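Local atomic coordinates of leucine-rich repeat protein (Bacteroides thetaiotaomicron, PDB entry 4ECN), a protein that is of unknown function but, as an extracellular leucine-rich repeat protein, probably binds other proteins. Residues 578-592 and 600-614. Sequence-based numbering, arbitrary orientation.
Sequences LDCVHNKVRHLEAFG and LKLDYNQIEEIPEDF
N605 and its counterpart N583 mark two successive coils of a leucine-rich repeat solenoid, each running from a short parallel strand through the asparagine turn into the convex-side loop. K601 N donates to L578 O and C580 N to K601 O (2.9 Å), setting the strands in register. Beyond them the N605 amide takes over the backbone's work. Its CG stands anti to the carbonyl carbon (chi1 -75°), which turns the amide inward, where ND2 gives one hydrogen to C580 O (2.8 Å) and the other to L602 O of its own coil, both nearly in the amide plane. OD1 accepts from V585 N (3.1 Å) and, weakly, from N583 N. Asparagine suits this buried spot because one planar amide offers two N-H groups and a carbonyl oxygen. With an alanine in its place, V585 N and L602 O would probably lose these partners, and C580 O would keep a weak bond from N583 ND2. N583 OD1 and ND2 likewise reach L560 and M555 of the preceding coil.

At the turn just past the strands, the flat rings of H582 and exposed Y604 form an offset stack, planes at 16°, while Y604 CB sits over the imidazole face; Y604 also stacks with H628. Apolar side chains suit the interior: L588 CD1 meets I607 CG2 (3.7 Å), and its CD2 approaches F614 CE1 (4.0 Å). F614 brings its ring back against L588 and F591, whose edge meets its face at 83°. F591 N also donates to F614 O (2.7 Å). Side-chain amides thus join the coils where strand pairing has ended.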
loop_
_atom_site.group_PDB
_atom_site.type_symbol
_atom_site.label_atom_id
_atom_site.label_comp_id
_atom_site.label_asym_id
_atom_site.label_seq_id
_atom_site.Cartn_x
_atom_site.Cartn_y
_atom_site.Cartn_z
ATOM N N LEU A 578 -11.076 6.108 15.652
ATOM C CA LEU A 578 -11.274 7.395 15.011
ATOM C C LEU A 578 -9.939 8.090 14.825
ATOM O O LEU A 578 -9.232 8.314 15.801
ATOM C CB LEU A 578 -12.240 8.268 15.808
ATOM C CG LEU A 578 -12.492 9.641 15.246
ATOM C CD1 LEU A 578 -13.331 9.568 13.978
ATOM C CD2 LEU A 578 -13.172 10.504 16.267
ATOM N N ASP A 579 -9.603 8.407 13.558
ATOM C CA ASP A 579 -8.411 9.105 13.100
ATOM C C ASP A 579 -8.825 10.414 12.441
ATOM O O ASP A 579 -9.460 10.383 11.392
ATOM C CB ASP A 579 -7.609 8.218 12.120
ATOM C CG ASP A 579 -6.732 8.970 11.122
ATOM O OD1 ASP A 579 -6.008 9.875 11.542
ATOM O OD2 ASP A 579 -6.754 8.621 9.921
ATOM N N CYS A 580 -8.457 11.553 13.040
ATOM C CA CYS A 580 -8.702 12.899 12.531
ATOM C C CYS A 580 -7.427 13.683 12.503
ATOM O O CYS A 580 -7.450 14.910 12.631
ATOM C CB CYS A 580 -9.748 13.612 13.367
ATOM S SG CYS A 580 -11.429 13.178 12.922
ATOM N N VAL A 581 -6.310 13.003 12.328
ATOM C CA VAL A 581 -5.036 13.691 12.300
ATOM C C VAL A 581 -4.968 14.559 11.049
ATOM O O VAL A 581 -5.621 14.266 10.046
ATOM C CB VAL A 581 -3.840 12.726 12.399
ATOM C CG1 VAL A 581 -4.031 11.772 13.562
ATOM C CG2 VAL A 581 -3.620 11.959 11.103
ATOM N N HIS A 582 -4.209 15.652 11.143
ATOM C CA HIS A 582 -3.910 16.589 10.071
ATOM C C HIS A 582 -5.174 17.060 9.339
ATOM O O HIS A 582 -5.267 17.042 8.100
ATOM C CB HIS A 582 -2.905 15.995 9.085
ATOM C CG HIS A 582 -1.576 15.776 9.725
ATOM N ND1 HIS A 582 -1.254 14.572 10.318
ATOM C CD2 HIS A 582 -0.549 16.638 9.900
ATOM C CE1 HIS A 582 -0.033 14.721 10.804
ATOM N NE2 HIS A 582 0.429 15.952 10.588
ATOM N N ASN A 583 -6.123 17.539 10.129
ATOM C CA ASN A 583 -7.284 18.228 9.616
ATOM C C ASN A 583 -7.062 19.655 10.032
ATOM O O ASN A 583 -5.900 20.047 10.206
ATOM C CB ASN A 583 -8.591 17.606 10.089
ATOM C CG ASN A 583 -9.004 16.371 9.308
ATOM O OD1 ASN A 583 -9.955 16.402 8.534
ATOM N ND2 ASN A 583 -8.310 15.256 9.484
ATOM N N LYS A 584 -8.120 20.436 10.208
ATOM C CA LYS A 584 -8.014 21.828 10.666
ATOM C C LYS A 584 -9.079 22.022 11.757
ATOM O O LYS A 584 -9.649 23.116 11.906
ATOM C CB LYS A 584 -8.162 22.831 9.474
ATOM C CG LYS A 584 -6.950 22.937 8.508
ATOM C CD LYS A 584 -6.928 21.886 7.389
ATOM C CE LYS A 584 -5.688 21.928 6.514
ATOM N NZ LYS A 584 -5.649 20.794 5.540
ATOM N N VAL A 585 -9.330 20.922 12.530
ATOM C CA VAL A 585 -10.402 20.831 13.520
ATOM C C VAL A 585 -10.193 21.884 14.614
ATOM O O VAL A 585 -9.202 21.845 15.341
ATOM C CB VAL A 585 -10.577 19.412 14.121
ATOM C CG1 VAL A 585 -11.678 19.389 15.174
ATOM C CG2 VAL A 585 -10.899 18.400 13.031
ATOM N N ARG A 586 -11.154 22.826 14.706
ATOM C CA ARG A 586 -11.166 23.893 15.714
ATOM C C ARG A 586 -12.321 23.677 16.712
ATOM O O ARG A 586 -12.344 24.340 17.752
ATOM C CB ARG A 586 -11.273 25.305 15.060
ATOM C CG ARG A 586 -12.554 25.567 14.252
ATOM C CD ARG A 586 -12.726 27.009 13.783
ATOM N NE ARG A 586 -13.134 27.062 12.374
ATOM C CZ ARG A 586 -14.392 27.010 11.951
ATOM N NH1 ARG A 586 -15.392 26.957 12.821
ATOM N NH2 ARG A 586 -14.659 27.024 10.653
ATOM N N HIS A 587 -13.289 22.775 16.383
ATOM C CA HIS A 587 -14.457 22.529 17.229
ATOM C C HIS A 587 -14.889 21.039 17.260
ATOM O O HIS A 587 -15.313 20.489 16.238
ATOM C CB HIS A 587 -15.639 23.390 16.743
ATOM C CG HIS A 587 -16.897 23.177 17.531
ATOM N ND1 HIS A 587 -17.053 23.707 18.810
ATOM C CD2 HIS A 587 -18.007 22.466 17.213
ATOM C CE1 HIS A 587 -18.245 23.304 19.220
ATOM N NE2 HIS A 587 -18.856 22.555 18.297
ATOM N N LEU A 588 -14.872 20.439 18.469
ATOM C CA LEU A 588 -15.316 19.060 18.724
ATOM C C LEU A 588 -16.749 18.981 19.244
ATOM O O LEU A 588 -17.212 19.868 19.969
ATOM C CB LEU A 588 -14.417 18.363 19.764
ATOM C CG LEU A 588 -12.962 18.096 19.428
ATOM C CD1 LEU A 588 -12.273 17.471 20.596
ATOM C CD2 LEU A 588 -12.821 17.198 18.248
ATOM N N GLU A 589 -17.424 17.882 18.925
ATOM C CA GLU A 589 -18.756 17.559 19.438
ATOM C C GLU A 589 -18.645 16.202 20.085
ATOM O O GLU A 589 -17.847 15.388 19.635
ATOM C CB GLU A 589 -19.828 17.613 18.342
ATOM C CG GLU A 589 -20.140 19.020 17.857
ATOM C CD GLU A 589 -21.251 19.752 18.580
ATOM O OE1 GLU A 589 -22.267 19.107 18.923
ATOM O OE2 GLU A 589 -21.157 20.993 18.699
ATOM N N ALA A 590 -19.376 15.958 21.154
ATOM C CA ALA A 590 -19.235 14.683 21.848
ATOM C C ALA A 590 -19.994 13.542 21.156
ATOM O O ALA A 590 -20.992 13.781 20.478
ATOM C CB ALA A 590 -19.733 14.823 23.273
ATOM N N PHE A 591 -19.483 12.305 21.330
ATOM C CA PHE A 591 -20.091 11.029 20.938
ATOM C C PHE A 591 -20.957 10.499 22.077
ATOM O O PHE A 591 -21.949 9.798 21.868
ATOM C CB PHE A 591 -19.015 9.989 20.582
ATOM C CG PHE A 591 -18.263 10.243 19.312
ATOM C CD1 PHE A 591 -18.760 9.803 18.092
ATOM C CD2 PHE A 591 -17.038 10.883 19.333
ATOM C CE1 PHE A 591 -18.066 10.051 16.904
ATOM C CE2 PHE A 591 -16.336 11.117 18.148
ATOM C CZ PHE A 591 -16.857 10.706 16.940
ATOM N N GLY A 592 -20.531 10.836 23.289
ATOM C CA GLY A 592 -21.158 10.385 24.515
ATOM C C GLY A 592 -20.371 9.225 25.070
ATOM O O GLY A 592 -19.595 8.593 24.347
ATOM N N LEU A 600 -8.096 6.460 19.398
ATOM C CA LEU A 600 -8.486 7.838 19.134
ATOM C C LEU A 600 -7.229 8.610 18.840
ATOM O O LEU A 600 -6.311 8.614 19.657
ATOM C CB LEU A 600 -9.293 8.432 20.307
ATOM C CG LEU A 600 -9.697 9.892 20.221
ATOM C CD1 LEU A 600 -10.664 10.145 19.074
ATOM C CD2 LEU A 600 -10.251 10.371 21.550
ATOM N N LYS A 601 -7.153 9.174 17.626
ATOM C CA LYS A 601 -6.019 9.951 17.137
ATOM C C LYS A 601 -6.525 11.307 16.653
ATOM O O LYS A 601 -7.132 11.402 15.585
ATOM C CB LYS A 601 -5.268 9.191 16.023
ATOM C CG LYS A 601 -4.658 7.832 16.404
ATOM C CD LYS A 601 -3.457 7.924 17.367
ATOM C CE LYS A 601 -2.926 6.539 17.637
ATOM N NZ LYS A 601 -1.662 6.568 18.413
ATOM N N LEU A 602 -6.344 12.349 17.484
ATOM C CA LEU A 602 -6.804 13.699 17.152
ATOM C C LEU A 602 -5.620 14.644 16.918
ATOM O O LEU A 602 -5.821 15.849 16.793
ATOM C CB LEU A 602 -7.709 14.239 18.281
ATOM C CG LEU A 602 -9.073 13.540 18.495
ATOM C CD1 LEU A 602 -9.674 13.926 19.817
ATOM C CD2 LEU A 602 -10.056 13.826 17.364
ATOM N N ASP A 603 -4.394 14.084 16.770
ATOM C CA ASP A 603 -3.155 14.843 16.588
ATOM C C ASP A 603 -3.181 15.771 15.379
ATOM O O ASP A 603 -3.880 15.511 14.406
ATOM C CB ASP A 603 -1.967 13.904 16.441
ATOM C CG ASP A 603 -1.951 12.782 17.450
ATOM O OD1 ASP A 603 -2.642 11.768 17.212
ATOM O OD2 ASP A 603 -1.230 12.906 18.466
ATOM N N TYR A 604 -2.405 16.856 15.453
ATOM C CA TYR A 604 -2.239 17.870 14.410
ATOM C C TYR A 604 -3.572 18.451 13.956
ATOM O O TYR A 604 -4.038 18.169 12.855
ATOM C CB TYR A 604 -1.472 17.323 13.202
ATOM C CG TYR A 604 -0.020 17.011 13.499
ATOM C CD1 TYR A 604 0.366 15.755 13.967
ATOM C CD2 TYR A 604 0.968 17.972 13.321
ATOM C CE1 TYR A 604 1.701 15.463 14.246
ATOM C CE2 TYR A 604 2.307 17.695 13.604
ATOM C CZ TYR A 604 2.671 16.436 14.062
ATOM O OH TYR A 604 3.993 16.150 14.319
ATOM N N ASN A 605 -4.163 19.302 14.806
ATOM C CA ASN A 605 -5.388 20.069 14.543
ATOM C C ASN A 605 -5.289 21.418 15.300
ATOM O O ASN A 605 -4.179 21.884 15.567
ATOM C CB ASN A 605 -6.636 19.272 14.927
ATOM C CG ASN A 605 -6.996 18.162 13.976
ATOM O OD1 ASN A 605 -7.498 18.395 12.881
ATOM N ND2 ASN A 605 -6.890 16.931 14.430
ATOM N N GLN A 606 -6.422 22.027 15.662
ATOM C CA GLN A 606 -6.453 23.297 16.387
ATOM C C GLN A 606 -7.527 23.238 17.492
ATOM O O GLN A 606 -8.310 24.174 17.667
ATOM C CB GLN A 606 -6.704 24.456 15.402
ATOM C CG GLN A 606 -5.443 24.903 14.666
ATOM C CD GLN A 606 -5.687 25.108 13.198
ATOM O OE1 GLN A 606 -6.582 25.874 12.773
ATOM N NE2 GLN A 606 -4.861 24.438 12.393
ATOM N N ILE A 607 -7.555 22.128 18.226
ATOM C CA ILE A 607 -8.517 21.879 19.298
ATOM C C ILE A 607 -7.999 22.565 20.560
ATOM O O ILE A 607 -6.826 22.406 20.893
ATOM C CB ILE A 607 -8.725 20.343 19.461
ATOM C CG1 ILE A 607 -9.281 19.745 18.138
ATOM C CG2 ILE A 607 -9.618 20.011 20.657
ATOM C CD1 ILE A 607 -8.872 18.311 17.806
ATOM N N GLU A 608 -8.865 23.367 21.221
ATOM C CA GLU A 608 -8.548 24.136 22.438
ATOM C C GLU A 608 -9.022 23.419 23.688
ATOM O O GLU A 608 -8.392 23.542 24.750
ATOM C CB GLU A 608 -9.193 25.537 22.394
ATOM C CG GLU A 608 -8.822 26.414 21.203
ATOM C CD GLU A 608 -9.490 27.777 21.190
ATOM O OE1 GLU A 608 -9.314 28.537 22.170
ATOM O OE2 GLU A 608 -10.174 28.090 20.188
ATOM N N GLU A 609 -10.179 22.723 23.575
ATOM C CA GLU A 609 -10.807 21.943 24.648
ATOM C C GLU A 609 -11.497 20.702 24.105
ATOM O O GLU A 609 -12.107 20.751 23.029
ATOM C CB GLU A 609 -11.830 22.777 25.454
ATOM C CG GLU A 609 -11.188 23.730 26.455
ATOM C CD GLU A 609 -12.047 24.105 27.645
ATOM O OE1 GLU A 609 -12.218 23.250 28.546
ATOM O OE2 GLU A 609 -12.481 25.279 27.717
ATOM N N ILE A 610 -11.431 19.598 24.873
ATOM C CA ILE A 610 -12.093 18.322 24.549
ATOM C C ILE A 610 -13.325 18.192 25.481
ATOM O O ILE A 610 -13.154 18.354 26.692
ATOM C CB ILE A 610 -11.093 17.136 24.674
ATOM C CG1 ILE A 610 -9.944 17.299 23.676
ATOM C CG2 ILE A 610 -11.778 15.805 24.478
ATOM C CD1 ILE A 610 -8.749 16.514 23.966
ATOM N N PRO A 611 -14.559 17.971 24.957
ATOM C CA PRO A 611 -15.748 17.868 25.845
ATOM C C PRO A 611 -15.610 16.764 26.906
ATOM O O PRO A 611 -15.130 15.679 26.569
ATOM C CB PRO A 611 -16.883 17.538 24.877
ATOM C CG PRO A 611 -16.396 17.990 23.550
ATOM C CD PRO A 611 -14.927 17.779 23.543
ATOM N N GLU A 612 -16.019 17.037 28.190
ATOM C CA GLU A 612 -15.889 16.110 29.350
ATOM C C GLU A 612 -16.640 14.767 29.068
ATOM O O GLU A 612 -16.339 13.741 29.700
ATOM C CB GLU A 612 -16.390 16.781 30.660
ATOM C CG GLU A 612 -15.796 16.213 31.959
ATOM C CD GLU A 612 -15.588 17.143 33.159
ATOM O OE1 GLU A 612 -15.294 18.346 32.952
ATOM O OE2 GLU A 612 -15.600 16.638 34.309
ATOM N N ASP A 613 -17.540 14.777 28.055
ATOM C CA ASP A 613 -18.344 13.651 27.574
ATOM C C ASP A 613 -17.986 13.277 26.111
ATOM O O ASP A 613 -18.805 12.631 25.447
ATOM C CB ASP A 613 -19.849 14.018 27.676
ATOM C CG ASP A 613 -20.315 15.276 26.921
ATOM O OD1 ASP A 613 -19.453 16.106 26.549
ATOM O OD2 ASP A 613 -21.552 15.457 26.764
ATOM N N PHE A 614 -16.765 13.666 25.610
ATOM C CA PHE A 614 -16.338 13.410 24.227
ATOM C C PHE A 614 -16.623 11.974 23.844
ATOM O O PHE A 614 -17.292 11.736 22.842
ATOM C CB PHE A 614 -14.853 13.742 23.984
ATOM C CG PHE A 614 -14.448 13.553 22.533
ATOM C CD1 PHE A 614 -14.915 14.415 21.541
ATOM C CD2 PHE A 614 -13.631 12.490 22.153
ATOM C CE1 PHE A 614 -14.579 14.212 20.195
ATOM C CE2 PHE A 614 -13.289 12.295 20.806
ATOM C CZ PHE A 614 -13.763 13.157 19.838
HETATM O O HOH W 1 -3.682 21.912 11.826
HETATM O O HOH W 2 -14.556 21.870 21.330
#